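Local coordinates for protein beta-N-acetylglucosaminidase Nag2 (Vibrio harveyi, PDB 6EZR) that probably hydrolyses terminal non-reducing N-acetyl-hexosamine residues of N-acetyl-beta-D-hexosaminides, as a glycosidase of family 20, at residues A273-S278 against P332-L337; F43-L48 against Y93-N98. One frame throughout, in Å; residues are numbered along the deposited sequence.

Overall arrangement
Contacts 1 and 2 follow one another along the chain and lie on the same side of its centre, their centres about 16 Å apart. Contact 1, deeper and wholly buried, joins two loops of the catalytic domain beside the sugar site; contact 2 ties together two loops of the N-terminal beta domain, through two buried rings and, farther out, a charged pair that is partly exposed. The chemistry follows the place: histidine, threonine, tyrosine and arginine in the first, two phenylalanines and a long salt bridge in the second. The two meet directly where the Tyr334 ring packs on the carboxylate of Asp44, CE1 to OD1 3.4 Å, so 332-337 is in touch with both domains.

Contact 1. Residues A273-S278 against P332-L337; sequences ARHFHS and PQYTHL
The imidazole of His275 meets Thr335 at its edge, where OG1 lies in the ring plane, while CB of Tyr334 approaches the same ring obliquely, 3.8 Å from CE1. The Tyr334 ring has CB of Gln333 over one face, near the rim; the imidazole stands obliquely to it, the ring centroids 5.9 Å apart. The in-plane meeting is a hydrogen bond between His275 NE2 and Thr335 OG1 at 2.7 Å, bent to 147°. The same hydroxyl also bonds ND1 of His336, so two imidazoles share OG1; the Thr335 chi1 of 63°, setting OG1 between the backbone N and the carbonyl carbon, turns the hydroxyl to both rings. At the far side of the His275 ring, ND1 is bonded to the carbonyl O of Cys583; gripped at both nitrogens, the imidazole has little freedom to rotate. Arg274 adds an apolar touch: its CG lies 3.8 Å from CE2 of Tyr334. The chain, bent at chi2, carries the guanidinium past the phenol, their planes 87° apart, to Glu305 and Asp271, which take NE and NH1 in salt bridges. Gln333 turns its amide the other way, to Ser62 and Ile60 of the N-terminal domain. Arg274 binds N-acetyl-D-glucosamine, and the side chain of Tyr334 lies about 4 Å from that of Glu584, another sugar-binding residue. The arrangement belongs to the sugar pocket of a family 20 TIM barrel, where the loop after strand 265-271 meets the long loop before strand 341-342.

Contact 2. Residues F43-L48 against Y93-N98; sequences FDRYIL and YSDGFN
Phe43 and Phe97 bring the two loops closest, their CA atoms 5.0 Å apart, just past strand 38-42 and before strand 99-105, which are antiparallel neighbours in one sheet. From there the chains diverge: 43-48 runs extended apart from a kink at Asp44, whereas residues 93-95 form a 3-10 turn closed by a bond from Gly96 N to Tyr93 O of 3.2 Å. Phe43 receives the edge of Phe97 on one face in an offset edge-to-face pair, planes at 82° and centroids 5.3 Å apart. CD1 and CE1 of Phe97 do the touching; CD1 comes within 3.5 Å of Phe43 CD1, while the backbone N of Arg45 lies over the opposite face of Phe43, toward the rim. At the edge of the Phe43 ring the carbonyl O of Asp95 lies near its plane, 3.2 Å from CE1, facing the slightly positive ring hydrogens. Ile85 and Phe83 of strand 78-85 pack on Phe43 and Phe97 respectively, and Phe41 stacks on Phe97. Farther out, Arg45 bends at chi2 (-64°) and sends NH2 to OD1 of Asp95, a long salt bridge at 3.5 Å with guanidinium and carboxylate planes turned well apart. The other oxygen, OD2, takes the backbone N-H of Tyr92, steadying the carboxylate within its turn. Both loops lie at one end of the N-terminal beta sheet, and the Arg45 side chain is about 6 Å from that of Trp546, a sugar-binding residue. The joining of these loops rests mainly on aromatic packing, with the distant, poorly aligned charge pair probably adding modest attraction at the partly exposed outer end.

Contact 1. Residues A273-S278 against P332-L337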
loop_
_atom_site.group_PDB
_atom_site.type_symbol
_atom_site.label_atom_id
_atom_site.label_comp_id
_atom_site.label_asym_id
_atom_site.label_seq_id
_atom_site.Cartn_x
_atom_site.Cartn_y
_atom_site.Cartn_z
ATOM N N ALA A 273 7.245 -0.230 -4.517
ATOM C CA ALA A 273 7.913 0.373 -5.665
ATOM C C ALA A 273 8.272 1.816 -5.364
ATOM O O ALA A 273 9.374 2.259 -5.673
ATOM C CB ALA A 273 7.016 0.308 -6.887
ATOM N N ARG A 274 7.326 2.548 -4.784
ATOM C CA ARG A 274 7.538 3.952 -4.418
ATOM C C ARG A 274 8.667 4.107 -3.409
ATOM O O ARG A 274 9.560 4.938 -3.593
ATOM C CB ARG A 274 6.248 4.583 -3.890
ATOM C CG ARG A 274 5.339 5.164 -4.972
ATOM C CD ARG A 274 5.107 4.239 -6.169
ATOM N NE ARG A 274 4.370 4.914 -7.243
ATOM C CZ ARG A 274 3.047 5.032 -7.338
ATOM N NH1 ARG A 274 2.220 4.519 -6.415
ATOM N NH2 ARG A 274 2.540 5.684 -8.383
ATOM N N HIS A 275 8.622 3.310 -2.350
ATOM C CA HIS A 275 9.769 3.144 -1.463
ATOM C C HIS A 275 9.931 1.683 -1.137
ATOM O O HIS A 275 8.948 0.974 -0.923
ATOM C CB HIS A 275 9.605 3.945 -0.181
ATOM C CG HIS A 275 9.778 5.412 -0.378
ATOM N ND1 HIS A 275 8.720 6.255 -0.629
ATOM C CD2 HIS A 275 10.892 6.182 -0.402
ATOM C CE1 HIS A 275 9.174 7.487 -0.777
ATOM N NE2 HIS A 275 10.486 7.471 -0.637
ATOM N N PHE A 276 11.186 1.249 -1.081
ATOM C CA PHE A 276 11.524 -0.130 -0.790
ATOM C C PHE A 276 11.403 -0.319 0.699
ATOM O O PHE A 276 11.969 0.461 1.451
ATOM C CB PHE A 276 12.961 -0.428 -1.223
ATOM C CG PHE A 276 13.407 -1.818 -0.897
ATOM C CD1 PHE A 276 12.897 -2.901 -1.606
ATOM C CD2 PHE A 276 14.311 -2.057 0.126
ATOM C CE1 PHE A 276 13.287 -4.194 -1.312
ATOM C CE2 PHE A 276 14.705 -3.352 0.423
ATOM C CZ PHE A 276 14.192 -4.418 -0.297
ATOM N N HIS A 277 10.659 -1.340 1.115
ATOM C CA HIS A 277 10.593 -1.750 2.517
ATOM C C HIS A 277 11.283 -3.085 2.623
ATOM O O HIS A 277 11.066 -3.962 1.780
ATOM C CB HIS A 277 9.152 -1.890 2.976
ATOM C CG HIS A 277 8.280 -0.770 2.525
ATOM N ND1 HIS A 277 8.451 0.525 2.963
ATOM C CD2 HIS A 277 7.246 -0.740 1.654
ATOM C CE1 HIS A 277 7.557 1.304 2.383
ATOM N NE2 HIS A 277 6.808 0.559 1.592
ATOM N N SER A 278 12.089 -3.250 3.666
ATOM C CA SER A 278 12.908 -4.453 3.834
ATOM C C SER A 278 12.056 -5.710 3.977
ATOM O O SER A 278 10.891 -5.631 4.339
ATOM C CB SER A 278 13.822 -4.300 5.055
ATOM O OG SER A 278 13.081 -3.996 6.223
ATOM N N PRO A 332 15.876 10.692 -8.871
ATOM C CA PRO A 332 15.290 10.492 -7.546
ATOM C C PRO A 332 13.823 10.907 -7.510
ATOM O O PRO A 332 13.372 11.685 -8.362
ATOM C CB PRO A 332 16.134 11.395 -6.641
ATOM C CG PRO A 332 16.683 12.432 -7.545
ATOM C CD PRO A 332 16.887 11.765 -8.870
ATOM N N GLN A 333 13.091 10.357 -6.542
ATOM C CA GLN A 333 11.663 10.627 -6.382
ATOM C C GLN A 333 11.281 10.667 -4.910
ATOM O O GLN A 333 11.599 9.750 -4.163
ATOM C CB GLN A 333 10.813 9.561 -7.088
ATOM C CG GLN A 333 10.900 9.551 -8.612
ATOM C CD GLN A 333 10.407 10.836 -9.268
ATOM O OE1 GLN A 333 9.664 11.620 -8.671
ATOM N NE2 GLN A 333 10.828 11.060 -10.513
ATOM N N TYR A 334 10.612 11.751 -4.513
ATOM C CA TYR A 334 9.920 11.897 -3.222
ATOM C C TYR A 334 10.832 12.213 -2.045
ATOM O O TYR A 334 10.607 13.192 -1.337
ATOM C CB TYR A 334 9.067 10.676 -2.865
ATOM C CG TYR A 334 8.182 10.121 -3.967
ATOM C CD1 TYR A 334 7.168 10.882 -4.544
ATOM C CD2 TYR A 334 8.348 8.813 -4.409
ATOM C CE1 TYR A 334 6.351 10.355 -5.541
ATOM C CE2 TYR A 334 7.546 8.280 -5.407
ATOM C CZ TYR A 334 6.546 9.049 -5.971
ATOM O OH TYR A 334 5.754 8.489 -6.953
ATOM N N THR A 335 11.820 11.348 -1.823
ATOM C CA THR A 335 12.775 11.441 -0.714
ATOM C C THR A 335 14.155 11.059 -1.241
ATOM O O THR A 335 14.287 10.717 -2.416
ATOM C CB THR A 335 12.396 10.485 0.436
ATOM O OG1 THR A 335 12.465 9.129 -0.022
ATOM C CG2 THR A 335 10.989 10.771 0.957
ATOM N N HIS A 336 15.171 11.126 -0.376
ATOM C CA HIS A 336 16.554 10.724 -0.708
ATOM C C HIS A 336 17.097 11.415 -1.964
ATOM O O HIS A 336 17.712 10.782 -2.827
ATOM C CB HIS A 336 16.651 9.201 -0.840
ATOM C CG HIS A 336 16.397 8.474 0.440
ATOM N ND1 HIS A 336 15.128 8.199 0.902
ATOM C CD2 HIS A 336 17.250 7.980 1.367
ATOM C CE1 HIS A 336 15.212 7.562 2.056
ATOM N NE2 HIS A 336 16.488 7.417 2.360
ATOM N N LEU A 337 16.858 12.723 -2.038
ATOM C CA LEU A 337 17.225 13.561 -3.190
ATOM C C LEU A 337 18.699 13.448 -3.629
ATOM O O LEU A 337 18.982 13.451 -4.832
ATOM C CB LEU A 337 16.883 15.015 -2.868
ATOM C CG LEU A 337 16.845 16.070 -3.973
ATOM C CD1 LEU A 337 15.699 15.820 -4.940
ATOM C CD2 LEU A 337 16.692 17.435 -3.316
#

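Contact 2. Residues F43-L48 against Y93-N98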
loop_
_atom_site.group_PDB
_atom_site.type_symbol
_atom_site.label_atom_id
_atom_site.label_comp_id
_atom_site.label_asym_id
_atom_site.label_seq_id
_atom_site.Cartn_x
_atom_site.Cartn_y
_atom_site.Cartn_z
ATOM N N PHE A 43 9.038 17.841 -5.052
ATOM C CA PHE A 43 7.734 18.489 -4.916
ATOM C C PHE A 43 6.702 17.647 -5.643
ATOM O O PHE A 43 6.829 17.421 -6.844
ATOM C CB PHE A 43 7.800 19.903 -5.506
ATOM C CG PHE A 43 6.557 20.729 -5.293
ATOM C CD1 PHE A 43 6.044 20.947 -4.011
ATOM C CD2 PHE A 43 5.922 21.336 -6.375
ATOM C CE1 PHE A 43 4.910 21.728 -3.824
ATOM C CE2 PHE A 43 4.793 22.119 -6.190
ATOM C CZ PHE A 43 4.280 22.308 -4.914
ATOM N N ASP A 44 5.675 17.204 -4.917
ATOM C CA ASP A 44 4.725 16.187 -5.413
ATOM C C ASP A 44 3.546 16.753 -6.227
ATOM O O ASP A 44 2.605 16.018 -6.531
ATOM C CB ASP A 44 4.193 15.320 -4.239
ATOM C CG ASP A 44 3.974 13.837 -4.633
ATOM O OD1 ASP A 44 4.711 13.333 -5.514
ATOM O OD2 ASP A 44 3.071 13.174 -4.057
ATOM N N ARG A 45 3.614 18.036 -6.596
ATOM C CA ARG A 45 2.622 18.676 -7.457
ATOM C C ARG A 45 3.258 19.145 -8.765
ATOM O O ARG A 45 4.438 19.524 -8.812
ATOM C CB ARG A 45 1.972 19.866 -6.755
ATOM C CG ARG A 45 1.334 19.562 -5.407
ATOM C CD ARG A 45 0.152 18.604 -5.517
ATOM N NE ARG A 45 -0.521 18.469 -4.222
ATOM C CZ ARG A 45 -1.536 19.216 -3.786
ATOM N NH1 ARG A 45 -2.076 20.179 -4.535
ATOM N NH2 ARG A 45 -2.022 18.989 -2.569
ATOM N N TYR A 46 2.454 19.110 -9.824
ATOM C CA TYR A 46 2.873 19.537 -11.142
ATOM C C TYR A 46 2.910 21.059 -11.174
ATOM O O TYR A 46 1.888 21.728 -10.984
ATOM C CB TYR A 46 1.905 18.990 -12.191
ATOM C CG TYR A 46 2.183 19.418 -13.620
ATOM C CD1 TYR A 46 3.385 19.105 -14.241
ATOM C CD2 TYR A 46 1.224 20.118 -14.366
ATOM C CE1 TYR A 46 3.639 19.489 -15.554
ATOM C CE2 TYR A 46 1.469 20.499 -15.680
ATOM C CZ TYR A 46 2.681 20.184 -16.266
ATOM O OH TYR A 46 2.943 20.560 -17.562
ATOM N N ILE A 47 4.103 21.600 -11.377
ATOM C CA ILE A 47 4.285 23.035 -11.524
ATOM C C ILE A 47 3.895 23.377 -12.945
ATOM O O ILE A 47 4.346 22.719 -13.878
ATOM C CB ILE A 47 5.737 23.455 -11.243
ATOM C CG1 ILE A 47 6.084 23.094 -9.786
ATOM C CG2 ILE A 47 5.915 24.952 -11.520
ATOM C CD1 ILE A 47 7.506 23.358 -9.358
ATOM N N LEU A 48 3.047 24.388 -13.108
ATOM C CA LEU A 48 2.625 24.812 -14.436
ATOM C C LEU A 48 3.814 25.495 -15.121
ATOM O O LEU A 48 4.382 26.418 -14.543
ATOM C CB LEU A 48 1.425 25.746 -14.357
ATOM C CG LEU A 48 0.118 25.028 -14.004
ATOM C CD1 LEU A 48 -0.817 25.946 -13.236
ATOM C CD2 LEU A 48 -0.571 24.475 -15.244
ATOM N N TYR A 93 1.595 20.684 5.934
ATOM C CA TYR A 93 3.026 21.002 5.740
ATOM C C TYR A 93 3.793 20.055 4.799
ATOM O O TYR A 93 4.807 20.453 4.217
ATOM C CB TYR A 93 3.745 21.085 7.087
ATOM C CG TYR A 93 3.254 22.223 7.950
ATOM C CD1 TYR A 93 3.359 23.551 7.517
ATOM C CD2 TYR A 93 2.682 21.987 9.203
ATOM C CE1 TYR A 93 2.906 24.603 8.298
ATOM C CE2 TYR A 93 2.225 23.039 9.995
ATOM C CZ TYR A 93 2.338 24.345 9.535
ATOM O OH TYR A 93 1.886 25.392 10.305
ATOM N N SER A 94 3.329 18.816 4.661
ATOM C CA SER A 94 3.938 17.860 3.721
ATOM C C SER A 94 3.691 18.204 2.247
ATOM O O SER A 94 4.410 17.720 1.374
ATOM C CB SER A 94 3.468 16.432 4.015
ATOM O OG SER A 94 2.129 16.398 4.477
ATOM N N ASP A 95 2.682 19.030 1.977
ATOM C CA ASP A 95 2.441 19.573 0.631
ATOM C C ASP A 95 3.603 20.450 0.121
ATOM O O ASP A 95 3.736 20.658 -1.081
ATOM C CB ASP A 95 1.135 20.384 0.586
ATOM C CG ASP A 95 -0.102 19.554 0.939
ATOM O OD1 ASP A 95 -0.269 18.448 0.373
ATOM O OD2 ASP A 95 -0.914 20.027 1.773
ATOM N N GLY A 96 4.426 20.959 1.040
ATOM C CA GLY A 96 5.661 21.664 0.703
ATOM C C GLY A 96 6.757 20.771 0.163
ATOM O O GLY A 96 6.568 19.564 -0.013
ATOM N N PHE A 97 7.913 21.380 -0.092
ATOM C CA PHE A 97 9.085 20.666 -0.592
ATOM C C PHE A 97 9.553 19.699 0.478
ATOM O O PHE A 97 9.654 20.083 1.641
ATOM C CB PHE A 97 10.252 21.620 -0.914
ATOM C CG PHE A 97 9.985 22.631 -2.001
ATOM C CD1 PHE A 97 8.950 22.481 -2.932
ATOM C CD2 PHE A 97 10.834 23.736 -2.128
ATOM C CE1 PHE A 97 8.751 23.425 -3.938
ATOM C CE2 PHE A 97 10.641 24.680 -3.139
ATOM C CZ PHE A 97 9.595 24.523 -4.044
ATOM N N ASN A 98 9.812 18.450 0.096
ATOM C CA ASN A 98 10.345 17.461 1.040
ATOM C C ASN A 98 11.845 17.646 1.289
ATOM O O ASN A 98 12.325 17.466 2.415
ATOM C CB ASN A 98 10.068 16.027 0.576
ATOM C CG ASN A 98 10.683 14.984 1.508
ATOM O OD1 ASN A 98 11.569 14.227 1.117
ATOM N ND2 ASN A 98 10.234 14.969 2.760
#